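Local coordinates for glycine betaine, L-proline ABC transporter, glycine/betaine/L-proline-binding protein (ProX) (Borrelia burgdorferi, PDB 3TMG) that binds glycine betaine in the cleft between its two lobes and probably delivers it to an ABC transporter in the membrane, at residues V37-M42 and Y225-H230; D66-S71 and H210-L215; T98-V103 and L201-I206; V104-P109 and D192-D197. All blocks are in the same frame, centred on the assembly; numbering follows the deposited sequence.

Interaction 1. Residues V37-M42 and Y225-H230; sequences VVFEKM and YYVFDH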
loop_
_atom_site.group_PDB
_atom_site.type_symbol
_atom_site.label_atom_id
_atom_site.label_comp_id
_atom_site.label_asym_id
_atom_site.label_seq_id
_atom_site.Cartn_x
_atom_site.Cartn_y
_atom_site.Cartn_z
ATOM N N VAL A 37 16.271 0.371 -7.110
ATOM C CA VAL A 37 17.657 0.801 -6.820
ATOM C C VAL A 37 18.545 -0.389 -6.421
ATOM O O VAL A 37 19.654 -0.539 -6.921
ATOM C CB VAL A 37 17.666 1.919 -5.747
ATOM C CG1 VAL A 37 19.093 2.236 -5.311
ATOM C CG2 VAL A 37 17.002 3.172 -6.331
ATOM N N VAL A 38 18.033 -1.250 -5.547
ATOM C CA VAL A 38 18.737 -2.469 -5.149
ATOM C C VAL A 38 19.098 -3.353 -6.369
ATOM O O VAL A 38 20.291 -3.717 -6.547
ATOM C CB VAL A 38 17.898 -3.250 -4.124
ATOM C CG1 VAL A 38 18.544 -4.587 -3.838
ATOM C CG2 VAL A 38 17.739 -2.418 -2.854
ATOM N N PHE A 39 18.108 -3.653 -7.229
ATOM C CA PHE A 39 18.368 -4.453 -8.434
ATOM C C PHE A 39 19.348 -3.767 -9.408
ATOM O O PHE A 39 20.202 -4.424 -10.009
ATOM C CB PHE A 39 17.079 -4.838 -9.145
ATOM C CG PHE A 39 16.346 -5.970 -8.512
ATOM C CD1 PHE A 39 16.960 -7.210 -8.338
ATOM C CD2 PHE A 39 15.014 -5.832 -8.123
ATOM C CE1 PHE A 39 16.262 -8.270 -7.750
ATOM C CE2 PHE A 39 14.322 -6.883 -7.558
ATOM C CZ PHE A 39 14.944 -8.110 -7.362
ATOM N N GLU A 40 19.229 -2.451 -9.577
ATOM C CA GLU A 40 20.201 -1.713 -10.384
ATOM C C GLU A 40 21.625 -1.885 -9.872
ATOM O O GLU A 40 22.552 -2.098 -10.690
ATOM C CB GLU A 40 19.874 -0.232 -10.486
ATOM C CG GLU A 40 18.640 0.046 -11.329
ATOM C CD GLU A 40 18.187 1.503 -11.284
ATOM O OE1 GLU A 40 18.642 2.294 -10.430
ATOM O OE2 GLU A 40 17.350 1.869 -12.127
ATOM N N LYS A 41 21.810 -1.775 -8.554
ATOM C CA LYS A 41 23.153 -1.923 -7.989
ATOM C C LYS A 41 23.706 -3.329 -8.164
ATOM O O LYS A 41 24.935 -3.500 -8.257
ATOM C CB LYS A 41 23.211 -1.474 -6.549
ATOM C CG LYS A 41 23.277 0.035 -6.452
ATOM C CD LYS A 41 22.917 0.497 -5.061
ATOM C CE LYS A 41 24.116 0.348 -4.132
ATOM N NZ LYS A 41 25.362 0.804 -4.821
ATOM N N MET A 42 22.802 -4.318 -8.222
ATOM C CA MET A 42 23.136 -5.695 -8.604
ATOM C C MET A 42 23.343 -5.912 -10.115
ATOM O O MET A 42 23.662 -7.033 -10.533
ATOM C CB MET A 42 22.080 -6.688 -8.099
ATOM C CG MET A 42 21.948 -6.755 -6.588
ATOM S SD MET A 42 20.487 -7.612 -5.974
ATOM C CE MET A 42 20.598 -9.218 -6.794
ATOM N N TYR A 225 14.765 -13.829 -7.391
ATOM C CA TYR A 225 13.917 -14.523 -6.407
ATOM C C TYR A 225 14.376 -14.267 -4.976
ATOM O O TYR A 225 13.557 -13.940 -4.105
ATOM C CB TYR A 225 13.905 -16.023 -6.704
ATOM C CG TYR A 225 13.052 -16.831 -5.760
ATOM C CD1 TYR A 225 13.569 -17.295 -4.549
ATOM C CD2 TYR A 225 11.721 -17.110 -6.059
ATOM C CE1 TYR A 225 12.778 -18.032 -3.657
ATOM C CE2 TYR A 225 10.926 -17.856 -5.188
ATOM C CZ TYR A 225 11.459 -18.323 -3.990
ATOM O OH TYR A 225 10.681 -19.054 -3.088
ATOM N N TYR A 226 15.679 -14.396 -4.741
ATOM C CA TYR A 226 16.258 -14.213 -3.414
ATOM C C TYR A 226 15.948 -12.822 -2.867
ATOM O O TYR A 226 15.544 -12.702 -1.719
ATOM C CB TYR A 226 17.778 -14.466 -3.480
ATOM C CG TYR A 226 18.523 -14.376 -2.167
ATOM C CD1 TYR A 226 18.702 -13.139 -1.529
ATOM C CD2 TYR A 226 19.084 -15.534 -1.565
ATOM C CE1 TYR A 226 19.389 -13.048 -0.334
ATOM C CE2 TYR A 226 19.791 -15.453 -0.381
ATOM C CZ TYR A 226 19.954 -14.214 0.214
ATOM O OH TYR A 226 20.631 -14.149 1.413
ATOM N N VAL A 227 16.092 -11.771 -3.690
ATOM C CA VAL A 227 15.794 -10.421 -3.219
ATOM C C VAL A 227 14.300 -10.288 -2.856
ATOM O O VAL A 227 13.956 -9.782 -1.776
ATOM C CB VAL A 227 16.199 -9.352 -4.247
ATOM C CG1 VAL A 227 15.817 -7.972 -3.763
ATOM C CG2 VAL A 227 17.700 -9.445 -4.522
ATOM N N PHE A 228 13.409 -10.741 -3.740
ATOM C CA PHE A 228 11.984 -10.731 -3.405
ATOM C C PHE A 228 11.703 -11.507 -2.101
ATOM O O PHE A 228 10.860 -11.089 -1.267
ATOM C CB PHE A 228 11.127 -11.299 -4.557
ATOM C CG PHE A 228 10.957 -10.351 -5.749
ATOM C CD1 PHE A 228 10.315 -9.117 -5.599
ATOM C CD2 PHE A 228 11.398 -10.713 -7.013
ATOM C CE1 PHE A 228 10.134 -8.256 -6.691
ATOM C CE2 PHE A 228 11.234 -9.850 -8.116
ATOM C CZ PHE A 228 10.583 -8.629 -7.956
ATOM N N ASP A 229 12.410 -12.619 -1.925
ATOM C CA ASP A 229 12.183 -13.499 -0.769
ATOM C C ASP A 229 12.722 -12.888 0.544
ATOM O O ASP A 229 12.211 -13.197 1.624
ATOM C CB ASP A 229 12.837 -14.861 -1.063
ATOM C CG ASP A 229 12.356 -15.977 -0.139
ATOM O OD1 ASP A 229 11.208 -15.980 0.360
ATOM O OD2 ASP A 229 13.161 -16.870 0.088
ATOM N N HIS A 230 13.714 -12.000 0.458
ATOM C CA HIS A 230 14.353 -11.420 1.634
ATOM C C HIS A 230 13.971 -10.003 1.949
ATOM O O HIS A 230 14.244 -9.530 3.043
ATOM C CB HIS A 230 15.903 -11.542 1.542
ATOM C CG HIS A 230 16.407 -12.962 1.683
ATOM N ND1 HIS A 230 16.377 -13.847 0.663
ATOM C CD2 HIS A 230 16.969 -13.637 2.779
ATOM C CE1 HIS A 230 16.897 -15.029 1.095
ATOM N NE2 HIS A 230 17.250 -14.885 2.382
#
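Val227 of helix 222-230 pushes its isopropyl group against the ring of Phe39 and the thioether of Met42, at the C-terminal end of helix 26-41. The two side chains of the Phe39–Val227 pair come from opposite directions, and Phe39 CZ reaches Val227 CB at 3.6 Å, an oblique approach that is neither over the ring face nor at its edge. With CG1 anti to the backbone N (chi1 177°), Val227 spreads its methyls: CG1 lies near Phe39 CZ, and also reaches Val38 CG1 at 4.3 Å, while CG2 turns to the methionine. Met42 slides past the valine in the opposite direction; the bend at its last torsion (chi3 54°) lets both sulfur and methyl touch one group, SD at 3.6 Å and CE at 3.7 Å from Val227 CG2. The side chains of Phe228 and Phe39 cross at about a right angle, while their ring planes are inclined at 55°, an oblique aromatic pair with centroids 5.6 Å apart; the CZ–CE2 side of Phe39 lies over one face of Phe228, toward the rim. The short helical segments run roughly antiparallel with axes 11.6 Å apart, a separation bridged by the large side chains. Both phenylalanines also rest on Val18 and Ile20 of strand 16-22, so the helices share a piece of one lobe's hydrophobic core. All five touching residues are buried and meet through carbon and sulfur alone, which implies cohesion by shape and dispersion rather than by directed bonds.

Interaction 2. Residues D66-S71 and H210-L215; sequences DGTVSS and HTLVRL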
loop_
_atom_site.group_PDB
_atom_site.type_symbol
_atom_site.label_atom_id
_atom_site.label_comp_id
_atom_site.label_asym_id
_atom_site.label_seq_id
_atom_site.Cartn_x
_atom_site.Cartn_y
_atom_site.Cartn_z
ATOM N N ASP A 66 7.682 -9.934 -12.874
ATOM C CA ASP A 66 8.355 -10.980 -12.148
ATOM C C ASP A 66 7.868 -11.012 -10.716
ATOM O O ASP A 66 7.875 -12.055 -10.088
ATOM C CB ASP A 66 9.857 -10.721 -12.170
ATOM C CG ASP A 66 10.441 -10.857 -13.554
ATOM O OD1 ASP A 66 10.153 -11.881 -14.193
ATOM O OD2 ASP A 66 11.187 -9.954 -13.973
ATOM N N GLY A 67 7.440 -9.868 -10.195
ATOM C CA GLY A 67 7.065 -9.792 -8.784
ATOM C C GLY A 67 6.309 -8.525 -8.428
ATOM O O GLY A 67 6.242 -7.588 -9.235
ATOM N N THR A 68 5.679 -8.529 -7.251
ATOM C CA THR A 68 5.130 -7.315 -6.651
ATOM C C THR A 68 5.450 -7.365 -5.165
ATOM O O THR A 68 5.428 -8.472 -4.569
ATOM C CB THR A 68 3.606 -7.164 -6.890
ATOM O OG1 THR A 68 3.109 -6.084 -6.118
ATOM C CG2 THR A 68 2.815 -8.437 -6.463
ATOM N N VAL A 69 5.724 -6.207 -4.563
ATOM C CA VAL A 69 5.870 -6.132 -3.103
ATOM C C VAL A 69 4.651 -5.382 -2.507
ATOM O O VAL A 69 4.723 -4.819 -1.402
ATOM C CB VAL A 69 7.226 -5.510 -2.666
ATOM C CG1 VAL A 69 8.333 -6.475 -3.059
ATOM C CG2 VAL A 69 7.489 -4.119 -3.291
ATOM N N SER A 70 3.533 -5.398 -3.255
ATOM C CA SER A 70 2.376 -4.543 -2.921
ATOM C C SER A 70 1.091 -5.289 -2.535
ATOM O O SER A 70 0.036 -4.673 -2.528
ATOM C CB SER A 70 2.035 -3.621 -4.099
ATOM O OG SER A 70 3.108 -2.715 -4.346
ATOM N N SER A 71 1.169 -6.577 -2.186
ATOM C CA SER A 71 -0.068 -7.342 -1.920
ATOM C C SER A 71 -0.582 -7.178 -0.491
ATOM O O SER A 71 0.119 -7.550 0.465
ATOM C CB SER A 71 0.144 -8.832 -2.255
ATOM O OG SER A 71 -0.977 -9.648 -1.920
ATOM N N HIS A 210 2.408 -8.489 1.459
ATOM C CA HIS A 210 3.196 -9.629 1.017
ATOM C C HIS A 210 3.893 -9.399 -0.279
ATOM O O HIS A 210 3.569 -8.459 -1.014
ATOM C CB HIS A 210 2.316 -10.903 0.911
ATOM C CG HIS A 210 2.010 -11.539 2.255
ATOM N ND1 HIS A 210 1.987 -12.895 2.442
ATOM C CD2 HIS A 210 1.659 -10.977 3.458
ATOM C CE1 HIS A 210 1.670 -13.173 3.714
ATOM N NE2 HIS A 210 1.495 -12.007 4.360
ATOM N N THR A 211 4.890 -10.248 -0.528
ATOM C CA THR A 211 5.665 -10.204 -1.752
ATOM C C THR A 211 5.213 -11.440 -2.550
ATOM O O THR A 211 5.239 -12.566 -2.040
ATOM C CB THR A 211 7.182 -10.318 -1.447
ATOM O OG1 THR A 211 7.612 -9.134 -0.744
ATOM C CG2 THR A 211 7.984 -10.422 -2.771
ATOM N N LEU A 212 4.740 -11.215 -3.769
ATOM C CA LEU A 212 4.366 -12.321 -4.639
ATOM C C LEU A 212 5.262 -12.317 -5.861
ATOM O O LEU A 212 5.610 -11.245 -6.376
ATOM C CB LEU A 212 2.911 -12.216 -5.090
ATOM C CG LEU A 212 1.895 -11.745 -4.053
ATOM C CD1 LEU A 212 0.546 -11.465 -4.708
ATOM C CD2 LEU A 212 1.723 -12.718 -2.881
ATOM N N VAL A 213 5.609 -13.509 -6.362
ATOM C CA VAL A 213 6.444 -13.603 -7.565
ATOM C C VAL A 213 5.774 -14.570 -8.549
ATOM O O VAL A 213 4.931 -15.378 -8.181
ATOM C CB VAL A 213 7.903 -14.055 -7.260
ATOM C CG1 VAL A 213 8.622 -13.069 -6.362
ATOM C CG2 VAL A 213 7.935 -15.456 -6.644
ATOM N N ARG A 214 6.130 -14.448 -9.813
ATOM C CA ARG A 214 5.553 -15.315 -10.846
ATOM C C ARG A 214 6.000 -16.770 -10.641
ATOM O O ARG A 214 7.064 -17.000 -10.099
ATOM C CB ARG A 214 5.935 -14.831 -12.245
ATOM C CG ARG A 214 7.422 -14.715 -12.528
ATOM C CD ARG A 214 7.678 -14.400 -13.997
ATOM N NE ARG A 214 9.100 -14.460 -14.330
ATOM C CZ ARG A 214 9.764 -15.567 -14.672
ATOM N NH1 ARG A 214 9.137 -16.738 -14.749
ATOM N NH2 ARG A 214 11.065 -15.482 -14.975
ATOM N N LEU A 215 5.189 -17.717 -11.118
ATOM C CA LEU A 215 5.498 -19.151 -11.111
ATOM C C LEU A 215 6.946 -19.576 -11.455
ATOM O O LEU A 215 7.520 -20.424 -10.773
ATOM C CB LEU A 215 4.503 -19.924 -12.016
ATOM C CG LEU A 215 3.045 -20.005 -11.534
ATOM C CD1 LEU A 215 2.194 -20.906 -12.413
ATOM C CD2 LEU A 215 2.954 -20.438 -10.075
HETATM O O HOH W 1 12.919 -13.098 -14.945
#
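Arg214 and Asp66 lie side by side at one end of the strand pair, where NE of the arginine meets OD1 of the aspartate at 2.8 Å in a salt bridge whose N-H...O angle is 166°. The carboxylate oxygen sits in the guanidinium plane, although the two flat groups are turned 51° apart. Arg214 carries CG between its backbone N and carbonyl carbon (chi1 57°), and from there the chain runs extended to NE alongside Asp66. This is the wetter end: a water gives a hydrogen to Asp66 OD1 and accepts one from Arg214 NH2, which has a further salt bridge to Asp220. Inward, strands 67-73 and 207-214 pair antiparallel, with Thr68 N bonded to Leu212 O and Leu212 N to Thr68 O, each at 2.9 Å. A beta bulge then shifts the register by one before Ser71 and His210 pair, as the chain turns a corner at Val69; Thr68 OG1 accepts from Ser70 N there, forming an ST turn. Packing is tight and buried where Gly67, lacking a side chain, brings its CA to 4.0 Å from Val213 CA. On the face carrying Thr68, Leu212 and Ser71, Leu212 CD1 packs on Ser71 CB at 3.6 Å, and Ser71 OG is bonded to Tyr57. Val69 CG1 lies against Thr211 OG1, whose polar partner is Asn94. At the partly exposed His210, the strand bond from N to Ser71 O measures 2.7 Å, and ND1 is held by Asp90.

Interaction 3. Residues T98-V103 and L201-I206; sequences TIQGFV and LIMGGI. With EDO (1,2-ethanediol), chain F.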
loop_
_atom_site.group_PDB
_atom_site.type_symbol
_atom_site.label_atom_id
_atom_site.label_comp_id
_atom_site.label_asym_id
_atom_site.label_seq_id
_atom_site.Cartn_x
_atom_site.Cartn_y
_atom_site.Cartn_z
ATOM N N THR A 98 -0.304 -3.825 9.190
ATOM C CA THR A 98 -1.209 -2.936 8.464
ATOM C C THR A 98 -2.543 -2.849 9.160
ATOM O O THR A 98 -2.963 -3.814 9.796
ATOM C CB THR A 98 -1.503 -3.364 6.996
ATOM O OG1 THR A 98 -2.222 -4.624 6.970
ATOM C CG2 THR A 98 -0.160 -3.470 6.216
ATOM N N ILE A 99 -3.253 -1.732 8.960
ATOM C CA ILE A 99 -4.672 -1.680 9.333
ATOM C C ILE A 99 -5.314 -0.826 8.250
ATOM O O ILE A 99 -4.710 0.192 7.839
ATOM C CB ILE A 99 -4.859 -0.957 10.711
ATOM C CG1 ILE A 99 -4.158 -1.701 11.845
ATOM C CG2 ILE A 99 -6.336 -0.644 11.019
ATOM C CD1 ILE A 99 -4.186 -0.935 13.183
ATOM N N GLN A 100 -6.517 -1.178 7.814
ATOM C CA GLN A 100 -7.298 -0.279 6.953
ATOM C C GLN A 100 -8.631 -0.057 7.654
ATOM O O GLN A 100 -9.071 -0.886 8.449
ATOM C CB GLN A 100 -7.498 -0.878 5.530
ATOM C CG GLN A 100 -8.067 -2.314 5.564
ATOM C CD GLN A 100 -8.659 -2.819 4.252
ATOM O OE1 GLN A 100 -8.418 -2.258 3.168
ATOM N NE2 GLN A 100 -9.417 -3.934 4.333
ATOM N N GLY A 101 -9.241 1.107 7.428
ATOM C CA GLY A 101 -10.533 1.356 8.072
ATOM C C GLY A 101 -11.071 2.752 7.764
ATOM O O GLY A 101 -10.516 3.472 6.921
ATOM N N PHE A 102 -12.185 3.076 8.420
ATOM C CA PHE A 102 -12.902 4.307 8.242
ATOM C C PHE A 102 -12.231 5.301 9.197
ATOM O O PHE A 102 -12.017 5.009 10.385
ATOM C CB PHE A 102 -14.357 4.097 8.689
ATOM C CG PHE A 102 -15.258 3.373 7.692
ATOM C CD1 PHE A 102 -14.839 2.275 6.963
ATOM C CD2 PHE A 102 -16.570 3.812 7.533
ATOM C CE1 PHE A 102 -15.707 1.605 6.098
ATOM C CE2 PHE A 102 -17.442 3.173 6.654
ATOM C CZ PHE A 102 -17.018 2.048 5.942
ATOM N N VAL A 103 -11.913 6.477 8.681
ATOM C CA VAL A 103 -11.170 7.473 9.421
ATOM C C VAL A 103 -11.873 8.811 9.393
ATOM O O VAL A 103 -12.392 9.258 8.348
ATOM C CB VAL A 103 -9.744 7.619 8.821
ATOM C CG1 VAL A 103 -9.018 8.843 9.370
ATOM C CG2 VAL A 103 -8.933 6.345 9.092
ATOM N N LEU A 201 -15.510 -6.453 12.119
ATOM C CA LEU A 201 -14.177 -6.621 11.508
ATOM C C LEU A 201 -14.253 -6.794 9.985
ATOM O O LEU A 201 -13.503 -7.542 9.417
ATOM C CB LEU A 201 -13.410 -7.819 12.132
ATOM C CG LEU A 201 -11.897 -7.613 12.291
ATOM C CD1 LEU A 201 -11.654 -6.553 13.361
ATOM C CD2 LEU A 201 -11.227 -8.927 12.685
ATOM N N ILE A 202 -15.188 -6.109 9.329
ATOM C CA ILE A 202 -15.268 -6.189 7.887
ATOM C C ILE A 202 -13.960 -5.693 7.214
ATOM O O ILE A 202 -13.536 -6.215 6.185
ATOM C CB ILE A 202 -16.513 -5.400 7.390
ATOM C CG1 ILE A 202 -17.776 -5.842 8.166
ATOM C CG2 ILE A 202 -16.669 -5.525 5.872
ATOM C CD1 ILE A 202 -18.189 -7.320 8.002
ATOM N N MET A 203 -13.326 -4.688 7.808
ATOM C CA MET A 203 -12.087 -4.154 7.264
ATOM C C MET A 203 -10.852 -4.994 7.625
ATOM O O MET A 203 -9.720 -4.695 7.163
ATOM C CB MET A 203 -11.857 -2.715 7.737
ATOM C CG MET A 203 -13.021 -1.738 7.498
ATOM S SD MET A 203 -13.325 -1.528 5.746
ATOM C CE MET A 203 -11.856 -0.670 5.177
ATOM N N GLY A 204 -11.039 -6.027 8.445
ATOM C CA GLY A 204 -9.917 -6.926 8.783
ATOM C C GLY A 204 -9.241 -6.520 10.087
ATOM O O GLY A 204 -9.456 -5.418 10.591
ATOM N N GLY A 205 -8.444 -7.420 10.659
ATOM C CA GLY A 205 -7.617 -7.053 11.834
ATOM C C GLY A 205 -6.312 -6.461 11.336
ATOM O O GLY A 205 -6.271 -5.805 10.284
ATOM N N ILE A 206 -5.240 -6.662 12.104
ATOM C CA ILE A 206 -3.932 -6.109 11.758
ATOM C C ILE A 206 -3.353 -7.120 10.758
ATOM O O ILE A 206 -3.301 -8.310 11.067
ATOM C CB ILE A 206 -3.098 -5.943 13.059
ATOM C CG1 ILE A 206 -3.880 -5.068 14.034
ATOM C CG2 ILE A 206 -1.677 -5.458 12.776
ATOM C CD1 ILE A 206 -3.537 -5.306 15.483
HETATM C C1 EDO F . 0.137 -9.820 10.719
HETATM O O1 EDO F . -1.243 -10.211 10.590
HETATM C C2 EDO F . 0.367 -9.816 12.222
HETATM O O2 EDO F . 0.055 -8.508 12.738
HETATM O O HOH W 2 -7.198 -4.156 8.377
#
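Met203 and Gln100 cross at about a right angle where the loop before strand 207-214 packs on strand 88-105, a long strand of the kind that links the two lobes of a periplasmic-type binding protein. Met203 is the third residue of the type I turn Leu201–Gly204 and folds its chain at chi2 and chi3 (-64° and -68°), bringing CE to 3.8 Å from Gly101 CA. Its sulfur comes to the edge of the Phe102 ring, 4.0 Å from CE1, a Met-aromatic contact in which SD lies near the ring plane. Gln100 extends beyond CG, and its amide NE2 donates to Met203 O at 2.9 Å; the carbonyl oxygen lies in the amide plane, whereas the donor stands above the plane of that carbonyl. The other end of the amide, OE1, bonds Thr136, a glycine betaine-binding residue, so the loop backbone helps fix the rotation of a group beside the ligand pocket. Farther along, Ile99 and Ile206 lie side by side, pointing the same way, their CG1 atoms 4.0 Å apart. Between strand and loop one water accepts from Gln100 N and donates to Met203 O and, at 2.7 Å, to Gly205 O.

Interaction 4. Residues V104-P109 and D192-D197; sequences VPSYVP and DIKFLD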
loop_
_atom_site.group_PDB
_atom_site.type_symbol
_atom_site.label_atom_id
_atom_site.label_comp_id
_atom_site.label_asym_id
_atom_site.label_seq_id
_atom_site.Cartn_x
_atom_site.Cartn_y
_atom_site.Cartn_z
ATOM N N VAL A 104 -11.920 9.443 10.563
ATOM C CA VAL A 104 -12.438 10.800 10.703
ATOM C C VAL A 104 -11.413 11.623 11.505
ATOM O O VAL A 104 -10.636 11.054 12.244
ATOM C CB VAL A 104 -13.799 10.808 11.447
ATOM C CG1 VAL A 104 -14.875 10.052 10.623
ATOM C CG2 VAL A 104 -13.639 10.237 12.862
ATOM N N PRO A 105 -11.446 12.969 11.385
ATOM C CA PRO A 105 -10.708 13.842 12.288
ATOM C C PRO A 105 -11.140 13.538 13.703
ATOM O O PRO A 105 -12.319 13.227 13.953
ATOM C CB PRO A 105 -11.192 15.241 11.885
ATOM C CG PRO A 105 -11.532 15.095 10.439
ATOM C CD PRO A 105 -12.199 13.747 10.376
ATOM N N SER A 106 -10.198 13.620 14.623
ATOM C CA SER A 106 -10.474 13.337 16.026
ATOM C C SER A 106 -11.543 14.241 16.638
ATOM O O SER A 106 -12.196 13.832 17.587
ATOM C CB SER A 106 -9.197 13.446 16.853
ATOM O OG SER A 106 -8.328 12.404 16.445
ATOM N N TYR A 107 -11.728 15.445 16.102
ATOM C CA TYR A 107 -12.792 16.318 16.614
ATOM C C TYR A 107 -14.230 15.837 16.255
ATOM O O TYR A 107 -15.201 16.351 16.795
ATOM C CB TYR A 107 -12.555 17.785 16.239
ATOM C CG TYR A 107 -12.427 18.038 14.754
ATOM C CD1 TYR A 107 -13.533 17.842 13.885
ATOM C CD2 TYR A 107 -11.208 18.443 14.203
ATOM C CE1 TYR A 107 -13.421 18.068 12.520
ATOM C CE2 TYR A 107 -11.085 18.665 12.839
ATOM C CZ TYR A 107 -12.189 18.500 12.024
ATOM O OH TYR A 107 -12.062 18.722 10.706
ATOM N N VAL A 108 -14.372 14.840 15.386
ATOM C CA VAL A 108 -15.689 14.239 15.135
ATOM C C VAL A 108 -16.078 13.309 16.309
ATOM O O VAL A 108 -15.369 12.351 16.616
ATOM C CB VAL A 108 -15.744 13.486 13.785
ATOM C CG1 VAL A 108 -17.117 12.872 13.570
ATOM C CG2 VAL A 108 -15.382 14.417 12.636
ATOM N N PRO A 109 -17.219 13.596 16.978
ATOM C CA PRO A 109 -17.543 12.939 18.239
ATOM C C PRO A 109 -18.221 11.561 18.156
ATOM O O PRO A 109 -19.058 11.244 19.012
ATOM C CB PRO A 109 -18.482 13.936 18.902
ATOM C CG PRO A 109 -19.187 14.588 17.752
ATOM C CD PRO A 109 -18.263 14.553 16.574
ATOM N N ASP A 192 -4.490 14.978 13.383
ATOM C CA ASP A 192 -5.122 14.364 14.521
ATOM C C ASP A 192 -6.381 13.675 13.997
ATOM O O ASP A 192 -7.437 14.287 13.880
ATOM C CB ASP A 192 -5.430 15.427 15.582
ATOM C CG ASP A 192 -5.908 14.836 16.861
ATOM O OD1 ASP A 192 -5.939 13.595 16.980
ATOM O OD2 ASP A 192 -6.260 15.609 17.759
ATOM N N ILE A 193 -6.243 12.385 13.678
ATOM C CA ILE A 193 -7.287 11.606 13.055
ATOM C C ILE A 193 -7.413 10.250 13.781
ATOM O O ILE A 193 -6.492 9.846 14.478
ATOM C CB ILE A 193 -6.968 11.354 11.559
ATOM C CG1 ILE A 193 -5.515 10.846 11.354
ATOM C CG2 ILE A 193 -7.226 12.631 10.756
ATOM C CD1 ILE A 193 -5.233 10.317 9.939
ATOM N N LYS A 194 -8.513 9.530 13.562
ATOM C CA LYS A 194 -8.753 8.285 14.297
ATOM C C LYS A 194 -9.494 7.307 13.397
ATOM O O LYS A 194 -10.290 7.716 12.544
ATOM C CB LYS A 194 -9.548 8.534 15.598
ATOM C CG LYS A 194 -10.934 9.175 15.368
ATOM C CD LYS A 194 -11.634 9.502 16.690
ATOM C CE LYS A 194 -12.983 10.150 16.484
ATOM N NZ LYS A 194 -13.542 10.576 17.804
ATOM N N PHE A 195 -9.240 6.020 13.606
ATOM C CA PHE A 195 -10.092 4.980 13.040
ATOM C C PHE A 195 -11.355 4.856 13.842
ATOM O O PHE A 195 -11.334 5.017 15.060
ATOM C CB PHE A 195 -9.399 3.613 13.081
ATOM C CG PHE A 195 -8.296 3.433 12.084
ATOM C CD1 PHE A 195 -8.578 3.345 10.730
ATOM C CD2 PHE A 195 -6.957 3.260 12.506
ATOM C CE1 PHE A 195 -7.555 3.091 9.796
ATOM C CE2 PHE A 195 -5.930 3.027 11.572
ATOM C CZ PHE A 195 -6.226 2.949 10.226
ATOM N N LEU A 196 -12.453 4.603 13.156
ATOM C CA LEU A 196 -13.693 4.239 13.814
ATOM C C LEU A 196 -13.675 2.746 14.108
ATOM O O LEU A 196 -13.114 1.946 13.338
ATOM C CB LEU A 196 -14.890 4.607 12.916
ATOM C CG LEU A 196 -15.101 6.080 12.546
ATOM C CD1 LEU A 196 -16.348 6.206 11.665
ATOM C CD2 LEU A 196 -15.280 6.967 13.784
ATOM N N ASP A 197 -14.315 2.359 15.205
ATOM C CA ASP A 197 -14.465 0.947 15.549
ATOM C C ASP A 197 -15.245 0.186 14.462
ATOM O O ASP A 197 -16.167 0.713 13.877
ATOM C CB ASP A 197 -15.187 0.802 16.920
ATOM C CG ASP A 197 -14.315 1.262 18.101
ATOM O OD1 ASP A 197 -13.070 1.427 17.944
ATOM O OD2 ASP A 197 -14.873 1.457 19.196
HETATM O O HOH W 3 -11.712 11.604 19.403
HETATM O O HOH W 4 -8.726 16.491 14.808
#
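Lys194 reaches across Val104 to the turn beyond it, and its ammonium donates to Val108 O at 2.8 Å, close to the line of the carbonyl bond. The chain leaves CA with CG between the backbone N and carbonyl carbon (chi1 60°) and is then fully extended, laying CE 3.7 Å from Val104 CG2 on the way. NZ has two further acceptors: a water at 2.6 Å from Lys194 NZ, which in turn donates to Ser106 O, and the carbonyl of Ile110. The lysine thus links Val108 O, at the close of the Pro105–Val108 type I turn, and Ile110 O directly, and Ser106 O through water; the acceptors found around it are neutral oxygens. Backbone groups are paired as in an antiparallel ladder: Val104 N donates to Lys194 O, and Lys194 N to Val104 O at 2.9 Å. Pro105 faces Ile193 in the next, non-hydrogen-bonded pair, a place where its missing N-H costs no bond to strand 193-195. Ser106 then holds Asp192 twice. Its N points almost straight at Asp192 O (176°), which also takes a hydrogen from a second water, and its OG donates to Asp192 OD1 at 2.7 Å, coming from above the carboxylate plane. Val104 CG2 also meets Leu196 CD2 at 3.8 Å, crossing at about a right angle. Strand 193-195 pairs antiparallel with the C-terminal part of strand 88-105; helix 160-172 covers Pro105 and Ile193 through Ile171, while helix 187-190 packs on Ile193.

Interactions 1 and 2 belong to one lobe and touch: Phe228 CB lies 3.6 Å from Val213 CG1, so helix 222-230 rests on the strand pair. Interactions 3 and 4 lie in the other lobe, share strand 88-105 and are joined by a probable hydrogen bond from Leu196 N to Phe102 O, 2.8 Å. Loop 201-206 leads into strand 207-214, a sheet neighbour of strand 88-105, so interactions 2 and 3 adjoin in sequence, centres about 22 Å apart. The side chain of Gln100 in interaction 3 is about 4 Å from the bound glycine betaine and that of Ser70 in interaction 2 about 7 Å; interactions 1 and 4 lie away from the site, the Ile193 side chain about 13 Å from the ligand.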